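Local coordinates for LPXTG cell wall surface protein (Streptococcus gordonii, PDB 7AVK) that probably mediates adhesion at the bacterial cell surface, with this SHIRT domain being one of the tandem repeats that probably form its stalk, at residues Thr42-Thr47 and Lys59-Thr64; Gln20-Leu25 and Gly77-Thr82. All coordinates share one frame; numbering follows the deposited sequence.

Contact 1 (Thr42-Thr47 and Lys59-Thr64); sequences TQPSQT and KSYDKT. With IS8 (isothiocyanate), chain C.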
ATOM      1  N   THR A  42      -0.281  -0.354   6.903  1.00  9.35           N
ATOM      2  CA  THR A  42      -1.629  -0.813   7.154  1.00  9.37           C
ATOM      3  C   THR A  42      -2.040  -1.824   6.096  1.00  9.63           C
ATOM      4  O   THR A  42      -1.877  -1.583   4.904  1.00 10.77           O
ATOM      5  CB  THR A  42      -2.577   0.389   7.127  1.00  9.73           C
ATOM      6  OG1 THR A  42      -2.125   1.351   8.080  1.00 11.23           O
ATOM      7  CG2 THR A  42      -4.022  -0.006   7.368  1.00  9.93           C
ATOM      8  N   GLN A  43      -2.612  -2.948   6.525  1.00 10.47           N
ATOM      9  CA  GLN A  43      -3.124  -3.917   5.582  1.00 11.08           C
ATOM     10  C   GLN A  43      -4.320  -3.346   4.836  1.00 11.10           C
ATOM     11  O   GLN A  43      -5.212  -2.743   5.466  1.00 11.44           O
ATOM     12  CB  GLN A  43      -3.549  -5.203   6.269  1.00 11.82           C
ATOM     13  CG  GLN A  43      -2.398  -6.031   6.812  1.00 12.84           C
ATOM     14  CD  GLN A  43      -1.621  -6.602   5.681  1.00 15.24           C
ATOM     15  OE1 GLN A  43      -0.372  -6.386   5.559  1.00 21.33           O
ATOM     16  NE2 GLN A  43      -2.292  -7.382   4.839  1.00 16.67           N
ATOM     17  N   PRO A  44      -4.445  -3.569   3.533  1.00 11.05           N
ATOM     18  CA  PRO A  44      -5.729  -3.286   2.862  0.59 10.40           C
ATOM     19  C   PRO A  44      -6.825  -4.092   3.550  1.00 11.91           C
ATOM     20  O   PRO A  44      -6.607  -5.249   3.907  1.00 12.86           O
ATOM     21  CB  PRO A  44      -5.500  -3.737   1.407  0.59 10.28           C
ATOM     22  CG  PRO A  44      -3.911  -3.744   1.298  0.59 10.67           C
ATOM     23  CD  PRO A  44      -3.465  -4.186   2.635  0.59 10.07           C
ATOM     24  N   SER A  45      -8.022  -3.520   3.672  1.00 13.06           N
ATOM     25  CA  SER A  45      -9.127  -4.150   4.437  1.00 15.16           C
ATOM     26  C   SER A  45      -9.596  -5.415   3.722  1.00 14.20           C
ATOM     27  O   SER A  45     -10.153  -6.291   4.372  1.00 17.08           O
ATOM     28  CB  SER A  45     -10.236  -3.195   4.673  1.00 21.25           C
ATOM     29  OG  SER A  45     -10.798  -2.772   3.454  1.00 30.76           O
ATOM     30  N   GLN A  46      -9.442  -5.460   2.407  1.00 14.55           N
ATOM     31  CA  GLN A  46      -9.674  -6.654   1.581  1.00 16.16           C
ATOM     32  C   GLN A  46      -8.378  -6.907   0.806  1.00 14.98           C
ATOM     33  O   GLN A  46      -7.747  -5.941   0.380  1.00 14.76           O
ATOM     34  CB  GLN A  46     -10.844  -6.460   0.619  1.00 20.88           C
ATOM     35  CG  GLN A  46     -12.133  -6.074   1.313  1.00 32.86           C
ATOM     36  CD  GLN A  46     -12.651  -7.157   2.231  1.00 45.89           C
ATOM     37  OE1 GLN A  46     -12.351  -8.332   2.075  1.00 55.34           O
ATOM     38  NE2 GLN A  46     -13.400  -6.747   3.239  1.00 56.83           N
ATOM     39  N   THR A  47      -7.983  -8.151   0.621  1.00 16.35           N
ATOM     40  CA  THR A  47      -6.748  -8.477  -0.123  1.00 16.57           C
ATOM     41  C   THR A  47      -7.064  -9.176  -1.434  1.00 16.08           C
ATOM     42  O   THR A  47      -6.130  -9.575  -2.111  1.00 16.69           O
ATOM     43  CB  THR A  47      -5.781  -9.257   0.766  1.00 19.29           C
ATOM     44  OG1 THR A  47      -6.509 -10.387   1.240  1.00 21.77           O
ATOM     45  CG2 THR A  47      -5.258  -8.413   1.903  1.00 22.21           C
ATOM     46  N   LYS A  59      -0.393  -8.621  -3.210  1.00 12.73           N
ATOM     47  CA  LYS A  59       0.848  -9.422  -2.958  0.55 13.47           C
ATOM     48  C   LYS A  59       1.541  -9.079  -1.556  1.00 13.69           C
ATOM     49  O   LYS A  59       1.532  -9.837  -0.500  1.00 17.89           O
ATOM     50  CB  LYS A  59       1.821  -9.219  -4.126  0.55 15.33           C
ATOM     51  CG  LYS A  59       3.129  -9.993  -4.060  0.55 24.61           C
ATOM     52  CD  LYS A  59       3.854 -10.013  -5.389  0.55 26.47           C
ATOM     53  CE  LYS A  59       5.299 -10.451  -5.281  0.55 25.70           C
ATOM     54  NZ  LYS A  59       5.866 -10.817  -6.602  0.55 38.07           N
ATOM     55  N   SER A  60       2.005  -7.845  -1.478  1.00 13.05           N
ATOM     56  CA  SER A  60       2.730  -7.354  -0.293  1.00 12.28           C
ATOM     57  C   SER A  60       3.082  -5.898  -0.498  1.00 11.80           C
ATOM     58  O   SER A  60       2.988  -5.377  -1.605  1.00 11.36           O
ATOM     59  CB  SER A  60       4.066  -8.116  -0.080  1.00 15.20           C
ATOM     60  OG  SER A  60       4.827  -8.040  -1.256  1.00 16.37           O
ATOM     61  N   TYR A  61       3.486  -5.288   0.585  1.00 11.76           N
ATOM     62  CA  TYR A  61       4.229  -4.064   0.518  1.00 10.47           C
ATOM     63  C   TYR A  61       5.717  -4.352   0.279  1.00 11.56           C
ATOM     64  O   TYR A  61       6.230  -5.454   0.561  1.00 14.35           O
ATOM     65  CB  TYR A  61       4.062  -3.253   1.812  1.00 10.90           C
ATOM     66  CG  TYR A  61       2.633  -2.728   1.967  1.00 10.49           C
ATOM     67  CD1 TYR A  61       2.220  -1.617   1.236  1.00 10.19           C
ATOM     68  CD2 TYR A  61       1.727  -3.324   2.802  1.00 10.34           C
ATOM     69  CE1 TYR A  61       0.944  -1.106   1.348  1.00 10.08           C
ATOM     70  CE2 TYR A  61       0.433  -2.834   2.943  1.00  9.96           C
ATOM     71  CZ  TYR A  61       0.047  -1.714   2.221  1.00  9.48           C
ATOM     72  OH  TYR A  61      -1.230  -1.202   2.302  1.00  9.92           O
ATOM     73  N   ASP A  62       6.421  -3.314  -0.201  1.00 12.00           N
ATOM     74  CA  ASP A  62       7.853  -3.327  -0.560  0.53 14.82           C
ATOM     75  C   ASP A  62       8.744  -3.555   0.645  1.00 13.64           C
ATOM     76  O   ASP A  62       9.845  -4.047   0.528  1.00 17.77           O
ATOM     77  CB  ASP A  62       8.217  -1.967  -1.232  0.53 17.29           C
ATOM     78  CG  ASP A  62       8.191  -0.714  -0.262  0.53 14.63           C
ATOM     79  OD1 ASP A  62       7.212  -0.464   0.481  0.53 13.43           O
ATOM     80  OD2 ASP A  62       9.261  -0.034  -0.191  0.53 19.37           O
ATOM     81  N   LYS A  63       8.290  -3.081   1.789  1.00 12.78           N
ATOM     82  CA  LYS A  63       8.949  -3.198   3.082  0.50 13.01           C
ATOM     83  C   LYS A  63       7.940  -3.685   4.063  1.00 13.01           C
ATOM     84  O   LYS A  63       6.763  -3.372   3.978  1.00 15.08           O
ATOM     85  CB  LYS A  63       9.417  -1.780   3.504  0.50 16.27           C
ATOM     86  CG  LYS A  63      10.445  -1.126   2.613  0.50 17.25           C
ATOM     87  CD  LYS A  63      10.710   0.340   3.013  0.50 26.15           C
ATOM     88  CE  LYS A  63       9.537   1.253   2.793  0.50 28.32           C
ATOM     89  NZ  LYS A  63       9.883   2.410   2.039  0.50 30.44           N
ATOM     90  N   THR A  64       8.401  -4.448   5.061  1.00 12.44           N
ATOM     91  CA  THR A  64       7.567  -4.812   6.191  1.00 13.20           C
ATOM     92  C   THR A  64       7.599  -3.762   7.295  1.00 11.45           C
ATOM     93  O   THR A  64       6.695  -3.745   8.139  1.00 12.56           O
ATOM     94  CB  THR A  64       7.961  -6.185   6.698  1.00 18.40           C
ATOM     95  OG1 THR A  64       9.381  -6.308   6.779  1.00 18.64           O
ATOM     96  CG2 THR A  64       7.369  -7.264   5.796  1.00 24.88           C
TER
HETATM   97  S   IS8 C1401       4.032  -6.379   3.823  1.00 23.43           S
HETATM   98  C   IS8 C1401       2.716  -7.142   3.706  1.00 16.37           C
HETATM   99  N   IS8 C1401       1.557  -7.644   3.482  1.00 31.23           N

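Contact 2 (Gln20-Leu25 and Gly77-Thr82); sequences QEVKAL and GTWEFT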
ATOM      1  N   GLN A  20     -10.706   1.515  -9.807  1.00 10.54           N
ATOM      2  CA  GLN A  20     -11.153   2.234  -8.625  1.00 10.44           C
ATOM      3  C   GLN A  20     -11.448   1.305  -7.457  1.00 10.47           C
ATOM      4  O   GLN A  20     -11.196   1.678  -6.323  1.00 10.54           O
ATOM      5  CB  GLN A  20     -12.371   3.107  -8.971  1.00 10.42           C
ATOM      6  CG  GLN A  20     -12.882   3.894  -7.754  1.00 10.91           C
ATOM      7  CD  GLN A  20     -13.843   3.124  -6.858  1.00 11.79           C
ATOM      8  OE1 GLN A  20     -14.446   2.145  -7.236  1.00 12.65           O
ATOM      9  NE2 GLN A  20     -14.014   3.611  -5.629  1.00 12.32           N
ATOM     10  N   GLU A  21     -11.980   0.108  -7.695  1.00 11.06           N
ATOM     11  CA  GLU A  21     -12.332  -0.749  -6.571  1.00 11.90           C
ATOM     12  C   GLU A  21     -11.105  -1.141  -5.755  1.00 11.67           C
ATOM     13  O   GLU A  21     -11.195  -1.333  -4.540  1.00 13.58           O
ATOM     14  CB  GLU A  21     -13.143  -1.973  -7.050  1.00 15.13           C
ATOM     15  CG  GLU A  21     -13.726  -2.796  -5.977  1.00 24.29           C
ATOM     16  CD  GLU A  21     -14.648  -3.896  -6.534  1.00 28.68           C
ATOM     17  OE1 GLU A  21     -14.926  -3.887  -7.759  1.00 39.42           O
ATOM     18  OE2 GLU A  21     -15.095  -4.755  -5.740  1.00 37.04           O
ATOM     19  N   VAL A  22      -9.951  -1.265  -6.418  1.00 10.82           N
ATOM     20  CA  VAL A  22      -8.699  -1.526  -5.711  1.00 11.04           C
ATOM     21  C   VAL A  22      -8.146  -0.247  -5.095  1.00 10.01           C
ATOM     22  O   VAL A  22      -7.717  -0.240  -3.923  1.00 10.35           O
ATOM     23  CB  VAL A  22      -7.661  -2.190  -6.625  1.00 11.38           C
ATOM     24  CG1 VAL A  22      -6.300  -2.236  -5.929  1.00 12.06           C
ATOM     25  CG2 VAL A  22      -8.109  -3.584  -7.070  1.00 13.52           C
ATOM     26  N   LYS A  23      -8.143   0.850  -5.866  1.00  9.82           N
ATOM     27  CA  LYS A  23      -7.636   2.112  -5.340  1.00  9.48           C
ATOM     28  C   LYS A  23      -8.347   2.506  -4.044  1.00  9.43           C
ATOM     29  O   LYS A  23      -7.726   3.068  -3.137  1.00 10.03           O
ATOM     30  CB  LYS A  23      -7.745   3.239  -6.370  1.00 10.21           C
ATOM     31  CG  LYS A  23      -6.963   3.026  -7.640  1.00 12.60           C
ATOM     32  CD  LYS A  23      -7.498   4.128  -8.738  1.00 18.61           C
ATOM     33  CE  LYS A  23      -6.661   4.058  -9.954  1.00 31.11           C
ATOM     34  NZ  LYS A  23      -7.268   4.950 -10.962  1.00 38.67           N
ATOM     35  N   ALA A  24      -9.654   2.224  -3.953  1.00  9.76           N
ATOM     36  CA  ALA A  24     -10.431   2.606  -2.792  1.00 10.19           C
ATOM     37  C   ALA A  24      -9.999   1.883  -1.512  1.00 10.15           C
ATOM     38  O   ALA A  24     -10.416   2.289  -0.415  1.00 11.26           O
ATOM     39  CB  ALA A  24     -11.900   2.322  -3.062  1.00 11.64           C
ATOM     40  N   LEU A  25      -9.204   0.824  -1.634  1.00  9.70           N
ATOM     41  CA  LEU A  25      -8.677   0.117  -0.483  1.00 10.24           C
ATOM     42  C   LEU A  25      -7.388   0.732   0.061  1.00 10.11           C
ATOM     43  O   LEU A  25      -6.813   0.221   1.021  1.00 10.87           O
ATOM     44  CB  LEU A  25      -8.483  -1.366  -0.823  1.00 10.69           C
ATOM     45  CG  LEU A  25      -9.752  -2.093  -1.190  1.00 12.36           C
ATOM     46  CD1 LEU A  25      -9.424  -3.464  -1.817  1.00 13.59           C
ATOM     47  CD2 LEU A  25     -10.675  -2.217   0.010  1.00 16.16           C
ATOM     48  N   GLY A  77       2.455  -0.868  -2.138  1.00  9.50           N
ATOM     49  CA  GLY A  77       1.793  -2.158  -2.149  1.00  9.61           C
ATOM     50  C   GLY A  77       1.469  -2.573  -3.578  1.00  9.51           C
ATOM     51  O   GLY A  77       0.909  -1.801  -4.335  1.00 10.35           O
ATOM     52  N   THR A  78       1.767  -3.837  -3.954  1.00  9.89           N
ATOM     53  CA  THR A  78       1.617  -4.351  -5.289  1.00  9.75           C
ATOM     54  C   THR A  78       0.412  -5.288  -5.327  1.00  9.96           C
ATOM     55  O   THR A  78       0.301  -6.184  -4.456  1.00 10.97           O
ATOM     56  CB  THR A  78       2.868  -5.121  -5.700  1.00 11.11           C
ATOM     57  OG1 THR A  78       3.956  -4.201  -5.741  1.00 11.79           O
ATOM     58  CG2 THR A  78       2.713  -5.773  -7.049  1.00 12.55           C
ATOM     59  N   TRP A  79      -0.431  -5.072  -6.339  1.00  9.88           N
ATOM     60  CA  TRP A  79      -1.595  -5.940  -6.612  1.00 10.16           C
ATOM     61  C   TRP A  79      -1.239  -6.693  -7.882  1.00 10.70           C
ATOM     62  O   TRP A  79      -0.781  -6.086  -8.763  1.00 11.93           O
ATOM     63  CB  TRP A  79      -2.869  -5.121  -6.711  1.00 10.16           C
ATOM     64  CG  TRP A  79      -3.330  -4.537  -5.420  1.00 10.55           C
ATOM     65  CD1 TRP A  79      -2.835  -3.438  -4.787  1.00 10.43           C
ATOM     66  CD2 TRP A  79      -4.422  -5.018  -4.618  1.00 10.80           C
ATOM     67  NE1 TRP A  79      -3.550  -3.203  -3.646  1.00 11.10           N
ATOM     68  CE2 TRP A  79      -4.529  -4.150  -3.515  1.00 10.79           C
ATOM     69  CE3 TRP A  79      -5.322  -6.080  -4.734  1.00 11.88           C
ATOM     70  CZ2 TRP A  79      -5.489  -4.328  -2.522  1.00 12.08           C
ATOM     71  CZ3 TRP A  79      -6.275  -6.253  -3.760  1.00 12.41           C
ATOM     72  CH2 TRP A  79      -6.352  -5.388  -2.670  1.00 12.51           C
ATOM     73  N   GLU A  80      -1.646  -7.932  -8.012  1.00 12.04           N
ATOM     74  CA  GLU A  80      -1.439  -8.725  -9.241  1.00 13.52           C
ATOM     75  C   GLU A  80      -2.802  -9.041  -9.849  1.00 13.18           C
ATOM     76  O   GLU A  80      -3.652  -9.392  -9.151  1.00 15.20           O
ATOM     77  CB  GLU A  80      -0.697 -10.020  -8.935  1.00 21.58           C
ATOM     78  CG  GLU A  80       0.623  -9.842  -8.203  1.00 49.68           C
ATOM     79  CD  GLU A  80       1.775  -9.296  -9.026  1.00 44.34           C
ATOM     80  OE1 GLU A  80       1.619  -9.145 -10.245  1.00 42.51           O
ATOM     81  OE2 GLU A  80       2.830  -9.033  -8.434  1.00 28.84           O
ATOM     82  N   PHE A  81      -2.945  -9.021 -11.144  1.00 13.41           N
ATOM     83  CA  PHE A  81      -4.188  -9.345 -11.845  1.00 15.40           C
ATOM     84  C   PHE A  81      -4.076 -10.694 -12.543  1.00 17.80           C
ATOM     85  O   PHE A  81      -3.060 -10.972 -13.193  1.00 19.23           O
ATOM     86  CB  PHE A  81      -4.495  -8.294 -12.916  1.00 15.55           C
ATOM     87  CG  PHE A  81      -5.759  -8.522 -13.653  1.00 20.80           C
ATOM     88  CD1 PHE A  81      -6.991  -8.311 -13.038  1.00 22.80           C
ATOM     89  CD2 PHE A  81      -5.725  -8.946 -14.976  1.00 27.04           C
ATOM     90  CE1 PHE A  81      -8.173  -8.516 -13.727  1.00 28.26           C
ATOM     91  CE2 PHE A  81      -6.916  -9.135 -15.679  1.00 30.69           C
ATOM     92  CZ  PHE A  81      -8.142  -8.922 -15.033  1.00 32.81           C
ATOM     93  N   THR A  82      -5.095 -11.526 -12.395  1.00 21.30           N
ATOM     94  CA  THR A  82      -5.200 -12.782 -13.129  1.00 28.71           C
ATOM     95  C   THR A  82      -6.554 -12.819 -13.819  1.00 33.50           C
ATOM     96  O   THR A  82      -7.582 -12.634 -13.169  1.00 31.18           O
ATOM     97  CB  THR A  82      -5.061 -13.975 -12.181  1.00 37.00           C
ATOM     98  OG1 THR A  82      -6.201 -14.021 -11.320  1.00 60.10           O
ATOM     99  CG2 THR A  82      -3.811 -13.860 -11.335  1.00 33.05           C
TER

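Contact 1 (Thr42-Thr47 and Lys59-Thr64)
Y61 reaches from strand 55-61 to the loop at T42 and P44, with an isothiocyanate lying beside it. With CG anti to the carbonyl carbon (chi1 -68°), the ring is sent across toward the loop, with CB and CD2 beside the ligand. Its CB is already in contact, 3.7 Å from S of IS8. Along the ring, CD2 lies 4.0 Å from that sulfur, which sits at the ring edge, in plane. CE2 and CZ each come to 3.3 Å from T42 O, and OH beyond them donates a 2.7 Å hydrogen bond to T42 O. The C=O...donor angle of 173° puts the hydroxyl almost straight ahead of the carbonyl. This buried tyrosine ties one strand of the five-stranded mixed sheet in the SHIRT domain, a member of the ubiquitin clan, to the loop running from strand 38-39 to strand 48-50. P44 CD comes near Y61 OH in one of two proline conformers, so this touch is less certain. Q43 begins by pointing away, but a bend at chi2 (-69°) turns its amide back, and OE1 hydrogen-bonds N of IS8 at 3.1 Å. T64 CG2 flanks the sulfur at 4.0 Å. F58 meets the Y61 ring edge-to-face.

Contact 2 (Gln20-Leu25 and Gly77-Thr82)
The short helix that starts at Q20, in the connection between strands 3-11 and 30-33, and the residues that follow press V22 and L25 onto W79 of strand 73-82. The closer approach is a CH-pi contact: V22 CG1 sits 3.5 Å from the centroid of the five-membered ring of W79, only 8° off the ring normal. Within the indole the methyl is nearly equidistant from the two fusion atoms, and its distance to CE2 is 3.6 Å. V22 holds CG1 anti to its backbone nitrogen (chi1 171°), which sends this methyl out toward the ring, and valine and tryptophan run antiparallel to one another as they overlap. Strand 73-82 is the middle one of the five-stranded mixed sheet, parallel to 3-11 and antiparallel to 55-61, so W79 projects from the middle strand of the SHIRT domain's sheet toward the helix and is buried. L25 reaches the far end of the indole: its CD1 lies 3.7 Å from CH2 of W79, approaching obliquely, and the leucine lies roughly perpendicular to the direction of the tryptophan side chain. The backbone bonds L25 N to V22 O and A24 N to Q20 O, both 2.9 Å, bring the leucine round beside the valine. No hydrogen bond joins the two segments; the contact is wholly apolar. F9 meets the W79 ring edge-to-face and the F58 and W79 ring planes stand at about 60°, while V49 touches both V22 and L25.

The centres of contacts 1 and 2 lie 10 Å apart within one SHIRT domain; contact 1 uses strand 55-61 and contact 2 strand 73-82, antiparallel neighbours in the mixed sheet. Along the chain the order is 20-25, 42-47, 59-64, 77-82, so contact 1 falls wholly between the two halves of contact 2. The strands meet directly: K59 N lies 2.8 Å from T78 O and S60 O 3.1 Å from T78 N, both probable hydrogen bonds. The loop side meets too, since P44 touches W79 and S45 touches L25. Helix 20-23 and loop 42-47 thus pack onto the sheet together, so both contacts help close one face of the sheet within this single repeat.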